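Local coordinates for protein oxalate biosynthetic component 1 (Burkholderia thailandensis, PDB 5IKY) that produces oxalate in a quorum sensing-dependent pathway, as a bifunctional enzyme that combines a serine hydrolase with an additional lyase activity, at residues N359-Y364 with D441-C446; L747-E752 with L797-A802. All blocks are in the same frame, centred on the assembly; numbering follows the deposited sequence.

Overall arrangement
Interactions 1 and 2 sit on opposite sides of the chain's centre, with centres about 69 Å apart and nearest atoms about 50 Å apart, and share no helix or strand. Interaction 1 joins the ends of two helices on the outside of the parallel, TIM-barrel-like part; interaction 2 lays a helix on the mixed sheet of the alpha/beta hydrolase part. Both are partly buried, each with two buried residues among the four that touch, and neither has a hydrogen bond across it. In 359-364 with 441-446, a valine meets an amide and a ring edge meets a carbonyl; in 747-752 with 797-802, methyl groups do most of the work.

Interaction 1: residues N359-Y364 with D441-C446; sequences NSVTLY and DNFPSC
Val361 lies against Asn442 and Phe443, where the ends of helices 354-360 and 418-442 come together. The amide of Asn442 is presented broadside: its chi2 of -93° turns the flat group so that Val361 CB sits over one face, almost directly above Asn442 CG at 3.6 Å. Val361 CG1 adds to this from farther along, 3.9 Å from Asn442 ND2. The amide does its polar business elsewhere, since ND2 bonds back to the carbonyl of Lys438 in its own helix, which favours this way round for the group. Asn442 OD1 approaches Val361 O to 3.5 Å, but both are acceptors and no hydrogen bond joins them.

Phe443, the first residue to leave the helix, reaches across at another level. With CG anti to the carbonyl carbon (chi1 -67°), its ring extends to the backbone of Ser360, whose O meets the ring edge near its plane, 3.4 Å from CZ and 3.8 Å from CE2. Val361 CG1 touches the same corner obliquely, 4.3 Å from Phe443 CE2. The ring also packs on Phe377, Val375 and Val369, while Asn442 O accepts a bond from Gln365 NE2, tying this turn to helix 365-370.

Segment 441-446 leads into strand 446-451 of the parallel barrel sheet, and 359-364 belongs to the connection between strands 346-351 and 375-380; the contact thus joins two neighbouring connections on the outside of the barrel. Chemically the fit is one of shape and weak polarity: a branched aliphatic group covers an amide whose ND2 already donates to Lys438 O, and a slightly positive aromatic edge probably offers the Ser360 carbonyl a mild electrostatic attraction in place of a hydrogen bond.

Interaction 2: residues L747-E752 with L797-A802; sequences LWTVLE and LSNGMA
Thr749 makes the first touch from strand 747-752, a loose one: its methyl CG2 comes within 4.4 Å of OD1 at the end of Asn799. This is van der Waals contact at the margin of the interface, and the CA atoms of the two residues are 8.2 Å apart. Val750, next along, turns to the other face of the sheet and packs on Pro768 and Val778.

Leu751 brings the strand back to the helix and carries most of the contact. The fork of Leu751 straddles the methyl of Ala802: CD2 lies 3.9 Å from Ala802 CB and CD1 4.0 Å from the same carbon. CD2 also rests on the helix backbone, 3.9 Å from Ala802 C. A side chain as short as alanine's leaves room for both branches, and here the CA atoms of Leu751 and Ala802 are 7.7 Å apart. Asn799 and Ala802, about one helical turn apart, thus meet Thr749 and Leu751, two apart on one face.

Helix 792-813 is the connection of a beta-alpha-beta crossover between parallel strands 780-782 and 832-836. Ala802 also touches Ala834, and Ser798 OG hydrogen-bonds Thr836 OG1, so the helix leans on 832-836 as well as on 747-752, which runs antiparallel between 832-836 and 764-766.

Interaction 1: residues N359-Y364 with D441-C446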
loop_
_atom_site.group_PDB
_atom_site.type_symbol
_atom_site.label_atom_id
_atom_site.label_comp_id
_atom_site.label_asym_id
_atom_site.label_seq_id
_atom_site.Cartn_x
_atom_site.Cartn_y
_atom_site.Cartn_z
ATOM N N ASN A 359 -9.017 36.023 12.011
ATOM C CA ASN A 359 -8.605 36.483 10.690
ATOM C C ASN A 359 -9.215 35.622 9.590
ATOM O O ASN A 359 -9.522 36.113 8.504
ATOM C CB ASN A 359 -7.080 36.485 10.566
ATOM C CG ASN A 359 -6.432 37.597 11.363
ATOM O OD1 ASN A 359 -7.079 38.586 11.709
ATOM N ND2 ASN A 359 -5.145 37.445 11.657
ATOM N N SER A 360 -9.398 34.338 9.883
ATOM C CA SER A 360 -9.942 33.394 8.912
ATOM C C SER A 360 -11.416 33.640 8.607
ATOM O O SER A 360 -11.831 33.568 7.452
ATOM C CB SER A 360 -9.764 31.957 9.407
ATOM O OG SER A 360 -8.398 31.602 9.456
ATOM N N VAL A 361 -12.209 33.920 9.639
ATOM C CA VAL A 361 -13.654 34.027 9.460
ATOM C C VAL A 361 -14.083 35.430 9.049
ATOM O O VAL A 361 -15.263 35.673 8.784
ATOM C CB VAL A 361 -14.411 33.627 10.738
ATOM C CG1 VAL A 361 -14.006 32.224 11.167
ATOM C CG2 VAL A 361 -14.158 34.638 11.851
ATOM N N THR A 362 -13.132 36.355 8.995
ATOM C CA THR A 362 -13.449 37.712 8.572
ATOM C C THR A 362 -12.727 38.071 7.281
ATOM O O THR A 362 -13.268 37.914 6.188
ATOM C CB THR A 362 -13.092 38.754 9.663
ATOM O OG1 THR A 362 -11.697 38.677 9.980
ATOM C CG2 THR A 362 -13.907 38.508 10.921
ATOM N N LEU A 363 -11.495 38.539 7.418
ATOM C CA LEU A 363 -10.764 39.116 6.301
ATOM C C LEU A 363 -10.361 38.093 5.242
ATOM O O LEU A 363 -10.320 38.406 4.050
ATOM C CB LEU A 363 -9.524 39.829 6.824
ATOM C CG LEU A 363 -9.015 40.998 5.994
ATOM C CD1 LEU A 363 -10.140 41.963 5.650
ATOM C CD2 LEU A 363 -7.963 41.693 6.806
ATOM N N TYR A 364 -10.061 36.874 5.676
ATOM C CA TYR A 364 -9.612 35.829 4.762
ATOM C C TYR A 364 -10.724 34.863 4.377
ATOM O O TYR A 364 -10.491 33.917 3.625
ATOM C CB TYR A 364 -8.444 35.050 5.376
ATOM C CG TYR A 364 -7.115 35.744 5.218
ATOM C CD1 TYR A 364 -6.360 35.587 4.059
ATOM C CD2 TYR A 364 -6.618 36.569 6.218
ATOM C CE1 TYR A 364 -5.143 36.228 3.908
ATOM C CE2 TYR A 364 -5.402 37.207 6.079
ATOM C CZ TYR A 364 -4.671 37.038 4.921
ATOM O OH TYR A 364 -3.463 37.681 4.777
ATOM N N ASP A 441 -19.549 27.778 11.109
ATOM C CA ASP A 441 -20.565 28.797 10.851
ATOM C C ASP A 441 -20.167 29.743 9.721
ATOM O O ASP A 441 -21.025 30.263 9.008
ATOM C CB ASP A 441 -20.852 29.602 12.120
ATOM C CG ASP A 441 -21.584 28.790 13.172
ATOM O OD1 ASP A 441 -22.001 27.654 12.863
ATOM O OD2 ASP A 441 -21.747 29.290 14.305
ATOM N N ASN A 442 -18.867 29.962 9.559
ATOM C CA ASN A 442 -18.375 30.863 8.523
ATOM C C ASN A 442 -17.868 30.135 7.280
ATOM O O ASN A 442 -17.541 30.763 6.273
ATOM C CB ASN A 442 -17.272 31.758 9.084
ATOM C CG ASN A 442 -17.801 32.772 10.077
ATOM O OD1 ASN A 442 -18.129 33.903 9.711
ATOM N ND2 ASN A 442 -17.892 32.374 11.341
ATOM N N PHE A 443 -17.809 28.810 7.347
ATOM C CA PHE A 443 -17.391 28.013 6.201
ATOM C C PHE A 443 -18.338 26.834 6.007
ATOM O O PHE A 443 -18.155 25.779 6.617
ATOM C CB PHE A 443 -15.950 27.521 6.373
ATOM C CG PHE A 443 -14.926 28.622 6.333
ATOM C CD1 PHE A 443 -14.504 29.146 5.123
ATOM C CD2 PHE A 443 -14.382 29.129 7.502
ATOM C CE1 PHE A 443 -13.562 30.159 5.079
ATOM C CE2 PHE A 443 -13.439 30.142 7.464
ATOM C CZ PHE A 443 -13.030 30.658 6.251
ATOM N N PRO A 444 -19.361 27.020 5.158
ATOM C CA PRO A 444 -20.390 26.007 4.890
ATOM C C PRO A 444 -19.801 24.683 4.409
ATOM O O PRO A 444 -20.361 23.625 4.690
ATOM C CB PRO A 444 -21.253 26.657 3.798
ATOM C CG PRO A 444 -20.429 27.784 3.252
ATOM C CD PRO A 444 -19.595 28.256 4.394
ATOM N N SER A 445 -18.681 24.746 3.697
ATOM C CA SER A 445 -17.984 23.537 3.274
ATOM C C SER A 445 -16.551 23.534 3.798
ATOM O O SER A 445 -15.680 24.206 3.244
ATOM C CB SER A 445 -17.992 23.414 1.747
ATOM O OG SER A 445 -17.405 22.193 1.327
ATOM N N CYS A 446 -16.306 22.782 4.867
ATOM C CA CYS A 446 -14.970 22.725 5.446
ATOM C C CYS A 446 -14.701 21.427 6.202
ATOM O O CYS A 446 -15.618 20.791 6.719
ATOM C CB CYS A 446 -14.746 23.914 6.384
ATOM S SG CYS A 446 -15.587 23.775 7.976
#

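Interaction 2: residues L747-E752 with L797-A802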
loop_
_atom_site.group_PDB
_atom_site.type_symbol
_atom_site.label_atom_id
_atom_site.label_comp_id
_atom_site.label_asym_id
_atom_site.label_seq_id
_atom_site.Cartn_x
_atom_site.Cartn_y
_atom_site.Cartn_z
ATOM N N LEU A 747 -12.817 -27.564 -28.619
ATOM C CA LEU A 747 -12.116 -28.842 -28.615
ATOM C C LEU A 747 -12.262 -29.520 -27.260
ATOM O O LEU A 747 -12.363 -28.854 -26.229
ATOM C CB LEU A 747 -10.635 -28.660 -28.952
ATOM C CG LEU A 747 -10.278 -28.233 -30.377
ATOM C CD1 LEU A 747 -8.770 -28.160 -30.540
ATOM C CD2 LEU A 747 -10.885 -29.189 -31.393
ATOM N N TRP A 748 -12.271 -30.848 -27.269
ATOM C CA TRP A 748 -12.421 -31.622 -26.044
ATOM C C TRP A 748 -11.247 -32.581 -25.884
ATOM O O TRP A 748 -10.906 -33.318 -26.811
ATOM C CB TRP A 748 -13.750 -32.381 -26.051
ATOM C CG TRP A 748 -14.929 -31.502 -26.369
ATOM C CD1 TRP A 748 -15.349 -31.112 -27.608
ATOM C CD2 TRP A 748 -15.834 -30.902 -25.432
ATOM N NE1 TRP A 748 -16.458 -30.309 -27.502
ATOM C CE2 TRP A 748 -16.776 -30.164 -26.177
ATOM C CE3 TRP A 748 -15.940 -30.918 -24.038
ATOM C CZ2 TRP A 748 -17.811 -29.450 -25.575
ATOM C CZ3 TRP A 748 -16.968 -30.208 -23.442
ATOM C CH2 TRP A 748 -17.889 -29.483 -24.211
ATOM N N THR A 749 -10.628 -32.564 -24.708
ATOM C CA THR A 749 -9.418 -33.344 -24.466
ATOM C C THR A 749 -9.435 -34.009 -23.091
ATOM O O THR A 749 -9.733 -33.367 -22.084
ATOM C CB THR A 749 -8.158 -32.457 -24.591
ATOM O OG1 THR A 749 -8.055 -31.958 -25.931
ATOM C CG2 THR A 749 -6.900 -33.245 -24.254
ATOM N N VAL A 750 -9.115 -35.300 -23.059
ATOM C CA VAL A 750 -9.085 -36.059 -21.812
ATOM C C VAL A 750 -7.651 -36.361 -21.374
ATOM O O VAL A 750 -6.819 -36.758 -22.188
ATOM C CB VAL A 750 -9.864 -37.382 -21.946
ATOM C CG1 VAL A 750 -9.984 -38.071 -20.595
ATOM C CG2 VAL A 750 -11.240 -37.125 -22.539
ATOM N N LEU A 751 -7.367 -36.173 -20.086
ATOM C CA LEU A 751 -6.035 -36.438 -19.545
ATOM C C LEU A 751 -6.055 -37.508 -18.457
ATOM O O LEU A 751 -6.630 -37.308 -17.387
ATOM C CB LEU A 751 -5.412 -35.157 -18.980
ATOM C CG LEU A 751 -4.782 -34.147 -19.942
ATOM C CD1 LEU A 751 -5.843 -33.359 -20.697
ATOM C CD2 LEU A 751 -3.845 -33.209 -19.190
ATOM N N GLU A 752 -5.415 -38.641 -18.734
ATOM C CA GLU A 752 -5.285 -39.710 -17.750
ATOM C C GLU A 752 -3.819 -39.937 -17.390
ATOM O O GLU A 752 -2.929 -39.305 -17.958
ATOM C CB GLU A 752 -5.909 -41.004 -18.274
ATOM N N LEU A 797 -1.745 -23.836 -24.753
ATOM C CA LEU A 797 -2.058 -23.240 -23.460
ATOM C C LEU A 797 -3.164 -24.018 -22.756
ATOM O O LEU A 797 -3.125 -24.208 -21.539
ATOM C CB LEU A 797 -2.467 -21.777 -23.635
ATOM C CG LEU A 797 -1.410 -20.871 -24.268
ATOM C CD1 LEU A 797 -2.001 -19.515 -24.619
ATOM C CD2 LEU A 797 -0.212 -20.717 -23.344
ATOM N N SER A 798 -4.147 -24.467 -23.529
ATOM C CA SER A 798 -5.255 -25.248 -22.992
ATOM C C SER A 798 -4.752 -26.561 -22.399
ATOM O O SER A 798 -5.251 -27.020 -21.370
ATOM C CB SER A 798 -6.296 -25.518 -24.079
ATOM O OG SER A 798 -7.424 -26.192 -23.553
ATOM N N ASN A 799 -3.759 -27.156 -23.052
ATOM C CA ASN A 799 -3.148 -28.387 -22.566
ATOM C C ASN A 799 -2.354 -28.155 -21.286
ATOM O O ASN A 799 -2.500 -28.894 -20.311
ATOM C CB ASN A 799 -2.237 -28.997 -23.634
ATOM C CG ASN A 799 -3.007 -29.531 -24.824
ATOM O OD1 ASN A 799 -4.188 -29.861 -24.716
ATOM N ND2 ASN A 799 -2.339 -29.622 -25.967
ATOM N N GLY A 800 -1.513 -27.125 -21.302
ATOM C CA GLY A 800 -0.673 -26.796 -20.164
ATOM C C GLY A 800 -1.467 -26.507 -18.906
ATOM O O GLY A 800 -1.066 -26.894 -17.807
ATOM N N MET A 801 -2.594 -25.823 -19.067
ATOM C CA MET A 801 -3.469 -25.521 -17.941
ATOM C C MET A 801 -4.097 -26.797 -17.397
ATOM O O MET A 801 -4.254 -26.959 -16.187
ATOM C CB MET A 801 -4.560 -24.531 -18.353
ATOM C CG MET A 801 -4.613 -23.279 -17.497
ATOM S SD MET A 801 -6.160 -22.375 -17.696
ATOM C CE MET A 801 -7.326 -23.557 -17.030
ATOM N N ALA A 802 -4.450 -27.702 -18.304
ATOM C CA ALA A 802 -5.054 -28.973 -17.927
ATOM C C ALA A 802 -4.053 -29.854 -17.191
ATOM O O ALA A 802 -4.398 -30.523 -16.215
ATOM C CB ALA A 802 -5.585 -29.689 -19.153
#